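Local coordinates for MupZ (Pseudomonas fluorescens, PDB 6FXD), which probably acts as an epoxide hydrolase that, together with a Rieske oxygenase, creates oxygen heterocycles in the biosynthesis of mupirocin, at residues M25-F30 and Q68-E73; Y29-E34 and S100-E105. All coordinates share one frame; numbering follows the deposited sequence.

Contact 1: M25-F30 and Q68-E73; sequences MAMPYF and QGHCRE
Tyr29 turns its CG away from its own carbonyl carbon (chi1 -71°), and His70 turns its CG away from its own backbone N (chi1 172°). These rotations put the two rings together on one face of the sheet. The strands are antiparallel neighbours in the sheet of a ferredoxin-like alpha+beta fold, where 24-31 is the middle strand. The rings make a T-shaped pair with planes at 65°. His70 presents its edge, and His70 CD2 stands 3.3 Å from Tyr29 CZ, over one face of the tyrosine near the rim. The same imidazole uses NE2 to give a weak hydrogen bond to Met27 SD at 3.3 Å. The sulfur lies at the ring edge. Held between Tyr29 and Met27 of segment 25-30, the imidazole is probably restricted in its rotation. Further aromatic contact comes from His107 of the second subunit, which meets His70 edge-to-face. This face of the sheet therefore lies at the subunit interface.

The ladder is broken on one side at Pro28, which has no N-H to give. Ala26 and Glu73 exchange both bonds of a hydrogen-bonded pair, as do Phe30 and Gly69. Between them Cys71 N gives a hydrogen bond to Pro28 O at 3.2 Å. On the other face Phe30 lies beside Gly69, and its CD1 edge comes 3.7 Å from Gly69 C. Glu73 runs along the strand past its partner Ala26 toward Pro28. Its OE1 is hydrogen-bonded to Tyr75 OH, and its other oxygen, OE2, rests 3.5 Å from Pro28 CD. Pro28 also touches its facing neighbour, with Pro28 CG 3.8 Å from Cys71 CB.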
loop_
_atom_site.group_PDB
_atom_site.type_symbol
_atom_site.label_atom_id
_atom_site.label_comp_id
_atom_site.label_asym_id
_atom_site.label_seq_id
_atom_site.Cartn_x
_atom_site.Cartn_y
_atom_site.Cartn_z
ATOM N N MET A 25 12.921 -6.346 -9.400
ATOM C CA MET A 25 13.967 -7.360 -9.331
ATOM C C MET A 25 13.775 -8.347 -10.472
ATOM O O MET A 25 12.662 -8.837 -10.693
ATOM C CB MET A 25 13.927 -8.108 -7.997
ATOM C CG MET A 25 15.073 -9.135 -7.837
ATOM S SD MET A 25 15.026 -10.059 -6.264
ATOM C CE MET A 25 13.472 -10.982 -6.411
ATOM N N ALA A 26 14.849 -8.620 -11.210
ATOM C CA ALA A 26 14.849 -9.622 -12.264
ATOM C C ALA A 26 15.734 -10.780 -11.828
ATOM O O ALA A 26 16.785 -10.568 -11.211
ATOM C CB ALA A 26 15.396 -9.044 -13.566
ATOM N N MET A 27 15.313 -12.008 -12.125
ATOM C CA MET A 27 16.082 -13.198 -11.763
ATOM C C MET A 27 16.092 -14.191 -12.916
ATOM O O MET A 27 15.163 -15.004 -13.046
ATOM C CB MET A 27 15.522 -13.880 -10.516
ATOM C CG MET A 27 15.531 -13.001 -9.269
ATOM S SD MET A 27 15.241 -13.893 -7.750
ATOM C CE MET A 27 13.578 -14.532 -8.066
ATOM N N PRO A 28 17.111 -14.167 -13.765
ATOM C CA PRO A 28 17.321 -15.285 -14.689
ATOM C C PRO A 28 17.969 -16.463 -13.981
ATOM O O PRO A 28 18.841 -16.286 -13.125
ATOM C CB PRO A 28 18.303 -14.701 -15.701
ATOM C CG PRO A 28 19.088 -13.715 -14.879
ATOM C CD PRO A 28 18.109 -13.096 -13.932
ATOM N N TYR A 29 17.514 -17.670 -14.334
ATOM C CA TYR A 29 18.087 -18.932 -13.879
ATOM C C TYR A 29 18.726 -19.599 -15.090
ATOM O O TYR A 29 18.079 -19.731 -16.138
ATOM C CB TYR A 29 17.018 -19.858 -13.262
ATOM C CG TYR A 29 16.518 -19.365 -11.931
ATOM C CD1 TYR A 29 15.622 -18.312 -11.869
ATOM C CD2 TYR A 29 16.947 -19.940 -10.729
ATOM C CE1 TYR A 29 15.120 -17.861 -10.638
ATOM C CE2 TYR A 29 16.472 -19.479 -9.499
ATOM C CZ TYR A 29 15.555 -18.444 -9.467
ATOM O OH TYR A 29 15.086 -17.969 -8.262
ATOM N N PHE A 30 19.978 -20.017 -14.946
ATOM C CA PHE A 30 20.776 -20.531 -16.052
ATOM C C PHE A 30 21.026 -22.022 -15.886
ATOM O O PHE A 30 21.334 -22.490 -14.785
ATOM C CB PHE A 30 22.137 -19.837 -16.143
ATOM C CG PHE A 30 22.058 -18.345 -16.235
ATOM C CD1 PHE A 30 21.998 -17.555 -15.097
ATOM C CD2 PHE A 30 22.108 -17.708 -17.473
ATOM C CE1 PHE A 30 21.947 -16.175 -15.182
ATOM C CE2 PHE A 30 22.067 -16.320 -17.559
ATOM C CZ PHE A 30 21.976 -15.560 -16.416
ATOM N N GLN A 68 23.572 -24.965 -11.784
ATOM C CA GLN A 68 22.433 -24.063 -11.920
ATOM C C GLN A 68 22.885 -22.668 -11.500
ATOM O O GLN A 68 23.173 -22.434 -10.326
ATOM C CB GLN A 68 21.293 -24.525 -11.024
ATOM C CG GLN A 68 20.800 -25.928 -11.289
ATOM C CD GLN A 68 19.755 -26.341 -10.270
ATOM O OE1 GLN A 68 18.721 -25.684 -10.132
ATOM N NE2 GLN A 68 20.026 -27.407 -9.536
ATOM N N GLY A 69 22.956 -21.743 -12.446
ATOM C CA GLY A 69 23.338 -20.387 -12.143
ATOM C C GLY A 69 22.134 -19.492 -11.914
ATOM O O GLY A 69 21.007 -19.832 -12.268
ATOM N N HIS A 70 22.395 -18.333 -11.321
ATOM C CA HIS A 70 21.321 -17.394 -11.016
ATOM C C HIS A 70 21.914 -15.996 -10.928
ATOM O O HIS A 70 23.047 -15.836 -10.463
ATOM C CB HIS A 70 20.685 -17.786 -9.675
ATOM C CG HIS A 70 19.694 -16.803 -9.143
ATOM N ND1 HIS A 70 20.048 -15.755 -8.321
ATOM C CD2 HIS A 70 18.346 -16.739 -9.270
ATOM C CE1 HIS A 70 18.960 -15.089 -7.966
ATOM N NE2 HIS A 70 17.919 -15.656 -8.545
ATOM N N CYS A 71 21.159 -14.990 -11.365
ATOM C CA CYS A 71 21.522 -13.601 -11.125
ATOM C C CYS A 71 20.385 -12.909 -10.388
ATOM O O CYS A 71 19.221 -13.060 -10.768
ATOM C CB CYS A 71 21.816 -12.876 -12.439
ATOM S SG CYS A 71 22.708 -11.304 -12.163
ATOM N N ARG A 72 20.716 -12.168 -9.330
ATOM C CA ARG A 72 19.746 -11.331 -8.621
ATOM C C ARG A 72 20.023 -9.896 -9.058
ATOM O O ARG A 72 21.101 -9.363 -8.786
ATOM C CB ARG A 72 19.920 -11.484 -7.110
ATOM C CG ARG A 72 18.786 -10.838 -6.293
ATOM C CD ARG A 72 19.147 -10.549 -4.837
ATOM N NE ARG A 72 19.784 -11.711 -4.227
ATOM C CZ ARG A 72 20.289 -11.744 -2.996
ATOM N NH1 ARG A 72 20.233 -10.673 -2.214
ATOM N NH2 ARG A 72 20.865 -12.851 -2.551
ATOM N N GLU A 73 19.081 -9.290 -9.779
ATOM C CA GLU A 73 19.240 -7.961 -10.349
ATOM C C GLU A 73 18.180 -7.063 -9.736
ATOM O O GLU A 73 16.988 -7.306 -9.922
ATOM C CB GLU A 73 19.048 -8.023 -11.860
ATOM C CG GLU A 73 19.704 -9.234 -12.526
ATOM C CD GLU A 73 19.547 -9.267 -14.037
ATOM O OE1 GLU A 73 18.967 -8.312 -14.602
ATOM O OE2 GLU A 73 19.992 -10.262 -14.651
#

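Contact 2: Y29-E34 and S100-E105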
loop_
_atom_site.group_PDB
_atom_site.type_symbol
_atom_site.label_atom_id
_atom_site.label_comp_id
_atom_site.label_asym_id
_atom_site.label_seq_id
_atom_site.Cartn_x
_atom_site.Cartn_y
_atom_site.Cartn_z
ATOM N N TYR A 29 17.514 -17.670 -14.334
ATOM C CA TYR A 29 18.087 -18.932 -13.879
ATOM C C TYR A 29 18.726 -19.599 -15.090
ATOM O O TYR A 29 18.079 -19.731 -16.138
ATOM C CB TYR A 29 17.018 -19.858 -13.262
ATOM C CG TYR A 29 16.518 -19.365 -11.931
ATOM C CD1 TYR A 29 15.622 -18.312 -11.869
ATOM C CD2 TYR A 29 16.947 -19.940 -10.729
ATOM C CE1 TYR A 29 15.120 -17.861 -10.638
ATOM C CE2 TYR A 29 16.472 -19.479 -9.499
ATOM C CZ TYR A 29 15.555 -18.444 -9.467
ATOM O OH TYR A 29 15.086 -17.969 -8.262
ATOM N N PHE A 30 19.978 -20.017 -14.946
ATOM C CA PHE A 30 20.776 -20.531 -16.052
ATOM C C PHE A 30 21.026 -22.022 -15.886
ATOM O O PHE A 30 21.334 -22.490 -14.785
ATOM C CB PHE A 30 22.137 -19.837 -16.143
ATOM C CG PHE A 30 22.058 -18.345 -16.235
ATOM C CD1 PHE A 30 21.998 -17.555 -15.097
ATOM C CD2 PHE A 30 22.108 -17.708 -17.473
ATOM C CE1 PHE A 30 21.947 -16.175 -15.182
ATOM C CE2 PHE A 30 22.067 -16.320 -17.559
ATOM C CZ PHE A 30 21.976 -15.560 -16.416
ATOM N N GLU A 31 20.910 -22.758 -16.984
ATOM C CA GLU A 31 21.387 -24.130 -17.062
ATOM C C GLU A 31 22.734 -24.056 -17.775
ATOM O O GLU A 31 22.779 -23.718 -18.955
ATOM C CB GLU A 31 20.397 -24.997 -17.840
ATOM C CG GLU A 31 20.785 -26.464 -17.872
ATOM C CD GLU A 31 19.769 -27.340 -18.568
ATOM O OE1 GLU A 31 18.555 -27.132 -18.353
ATOM O OE2 GLU A 31 20.192 -28.240 -19.330
ATOM N N ILE A 32 23.811 -24.375 -17.068
ATOM C CA ILE A 32 25.178 -24.206 -17.570
ATOM C C ILE A 32 25.782 -25.597 -17.747
ATOM O O ILE A 32 25.939 -26.320 -16.754
ATOM C CB ILE A 32 26.024 -23.374 -16.594
ATOM C CG1 ILE A 32 25.300 -22.080 -16.195
ATOM C CG2 ILE A 32 27.380 -23.041 -17.228
ATOM C CD1 ILE A 32 25.839 -21.447 -14.945
ATOM N N PRO A 33 26.117 -26.025 -18.967
ATOM C CA PRO A 33 26.864 -27.283 -19.122
ATOM C C PRO A 33 28.131 -27.261 -18.280
ATOM O O PRO A 33 28.804 -26.234 -18.171
ATOM C CB PRO A 33 27.190 -27.329 -20.623
ATOM C CG PRO A 33 26.160 -26.456 -21.265
ATOM C CD PRO A 33 25.850 -25.373 -20.262
ATOM N N GLU A 34 28.441 -28.405 -17.661
ATOM C CA GLU A 34 29.623 -28.466 -16.802
ATOM C C GLU A 34 30.877 -27.991 -17.533
ATOM O O GLU A 34 31.717 -27.297 -16.950
ATOM C CB GLU A 34 29.805 -29.885 -16.257
ATOM C CG GLU A 34 30.942 -30.003 -15.250
ATOM C CD GLU A 34 31.802 -31.228 -15.478
ATOM O OE1 GLU A 34 32.468 -31.293 -16.535
ATOM O OE2 GLU A 34 31.827 -32.114 -14.594
ATOM N N SER A 100 21.904 -21.671 -21.134
ATOM C CA SER A 100 20.558 -21.304 -21.543
ATOM C C SER A 100 19.783 -20.817 -20.326
ATOM O O SER A 100 20.029 -21.254 -19.197
ATOM C CB SER A 100 19.829 -22.463 -22.234
ATOM O OG SER A 100 19.812 -23.612 -21.416
ATOM N N ILE A 101 18.886 -19.869 -20.550
ATOM C CA ILE A 101 18.033 -19.369 -19.480
ATOM C C ILE A 101 16.778 -20.226 -19.462
ATOM O O ILE A 101 16.064 -20.314 -20.469
ATOM C CB ILE A 101 17.698 -17.885 -19.673
ATOM C CG1 ILE A 101 18.954 -17.054 -19.391
ATOM C CG2 ILE A 101 16.610 -17.466 -18.693
ATOM C CD1 ILE A 101 18.828 -15.568 -19.666
ATOM N N VAL A 102 16.540 -20.892 -18.331
ATOM C CA VAL A 102 15.411 -21.811 -18.199
ATOM C C VAL A 102 14.253 -21.230 -17.399
ATOM O O VAL A 102 13.151 -21.790 -17.450
ATOM C CB VAL A 102 15.848 -23.168 -17.615
ATOM C CG1 VAL A 102 16.794 -23.871 -18.587
ATOM C CG2 VAL A 102 16.512 -22.985 -16.247
ATOM N N ARG A 103 14.469 -20.152 -16.658
ATOM C CA ARG A 103 13.417 -19.450 -15.934
ATOM C C ARG A 103 13.828 -17.986 -15.887
ATOM O O ARG A 103 15.016 -17.685 -15.774
ATOM C CB ARG A 103 13.239 -19.984 -14.497
ATOM C CG ARG A 103 11.867 -19.667 -13.898
ATOM C CD ARG A 103 11.787 -19.691 -12.355
ATOM N NE ARG A 103 12.704 -20.628 -11.720
ATOM C CZ ARG A 103 12.989 -20.660 -10.417
ATOM N NH1 ARG A 103 12.426 -19.805 -9.569
ATOM N NH2 ARG A 103 13.846 -21.552 -9.961
ATOM N N TYR A 104 12.865 -17.078 -16.014
ATOM C CA TYR A 104 13.153 -15.647 -15.918
ATOM C C TYR A 104 11.994 -14.991 -15.176
ATOM O O TYR A 104 10.883 -14.889 -15.709
ATOM C CB TYR A 104 13.385 -15.025 -17.301
ATOM C CG TYR A 104 13.768 -13.566 -17.250
ATOM C CD1 TYR A 104 15.018 -13.173 -16.793
ATOM C CD2 TYR A 104 12.871 -12.578 -17.646
ATOM C CE1 TYR A 104 15.372 -11.837 -16.741
ATOM C CE2 TYR A 104 13.211 -11.242 -17.595
ATOM C CZ TYR A 104 14.467 -10.876 -17.147
ATOM O OH TYR A 104 14.814 -9.550 -17.090
ATOM N N GLU A 105 12.251 -14.548 -13.953
ATOM C CA GLU A 105 11.222 -13.954 -13.107
ATOM C C GLU A 105 11.454 -12.460 -12.963
ATOM O O GLU A 105 12.592 -12.003 -12.873
ATOM C CB GLU A 105 11.237 -14.549 -11.699
ATOM C CG GLU A 105 10.994 -16.009 -11.683
ATOM C CD GLU A 105 10.839 -16.583 -10.281
ATOM O OE1 GLU A 105 10.816 -15.820 -9.281
ATOM O OE2 GLU A 105 10.768 -17.819 -10.185
HETATM O O HOH W 1 22.421 -25.127 -21.744
#
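Glu31 O accepts two hydrogen bonds, one from Ser100 N at 3.1 Å and one from a water. The water also hydrogen-bonds Ser100 OG at 3.0 Å, so it bridges the two strands at their exposed end. Glu31 N returns a bond to Ser100 O at 2.8 Å and completes the antiparallel pair. A beta bulge follows at Val102 of strand 100-108, which shifts the register by one. Tyr29 O takes Val102 N, while Tyr29 N gives to Arg103 O. Arg103 N is buried without a partner.

At the bulge the Arg103 guanidinium lies flat on the Tyr29 ring, on the face opposite His70. The planes are 11° apart and Arg103 CZ is 3.5 Å from the ring centroid, a cation-pi stack. Arg103 NH1 makes a salt bridge to Glu105 OE2 of its own strand at 2.7 Å, nearly in the guanidinium plane. On the other face Ile101 CG1 packs 3.7 Å from Phe30 CE2.

Arg103 NH2 forms a salt bridge to Glu105 OE2 of the second subunit, and Tyr29 OH bonds Glu105 OE1 there. The two Glu105 carboxylates probably offset the nearby Arg103 of the second subunit, so the stack joins a charged network across that interface.

From the N terminus, strand 24-31 comes before both partners and supplies one side of each contact. The chain then runs through helix 37-51 and strand 57-65, and strand 68-75 closes the first loop at contact 1. After helix 78-94, strand 100-108 closes a longer loop at contact 2. The two spans overlap without either containing the other, because contact 1 starts earlier on the shared strand and ends sooner. Strand 24-31 is thus held along its two edges. Tyr29 and Phe30 belong to both contacts, and Ile32 CD1 packs 3.8 Å from Gly69 N. Together the contacts join three adjacent strands, and both reach the second subunit.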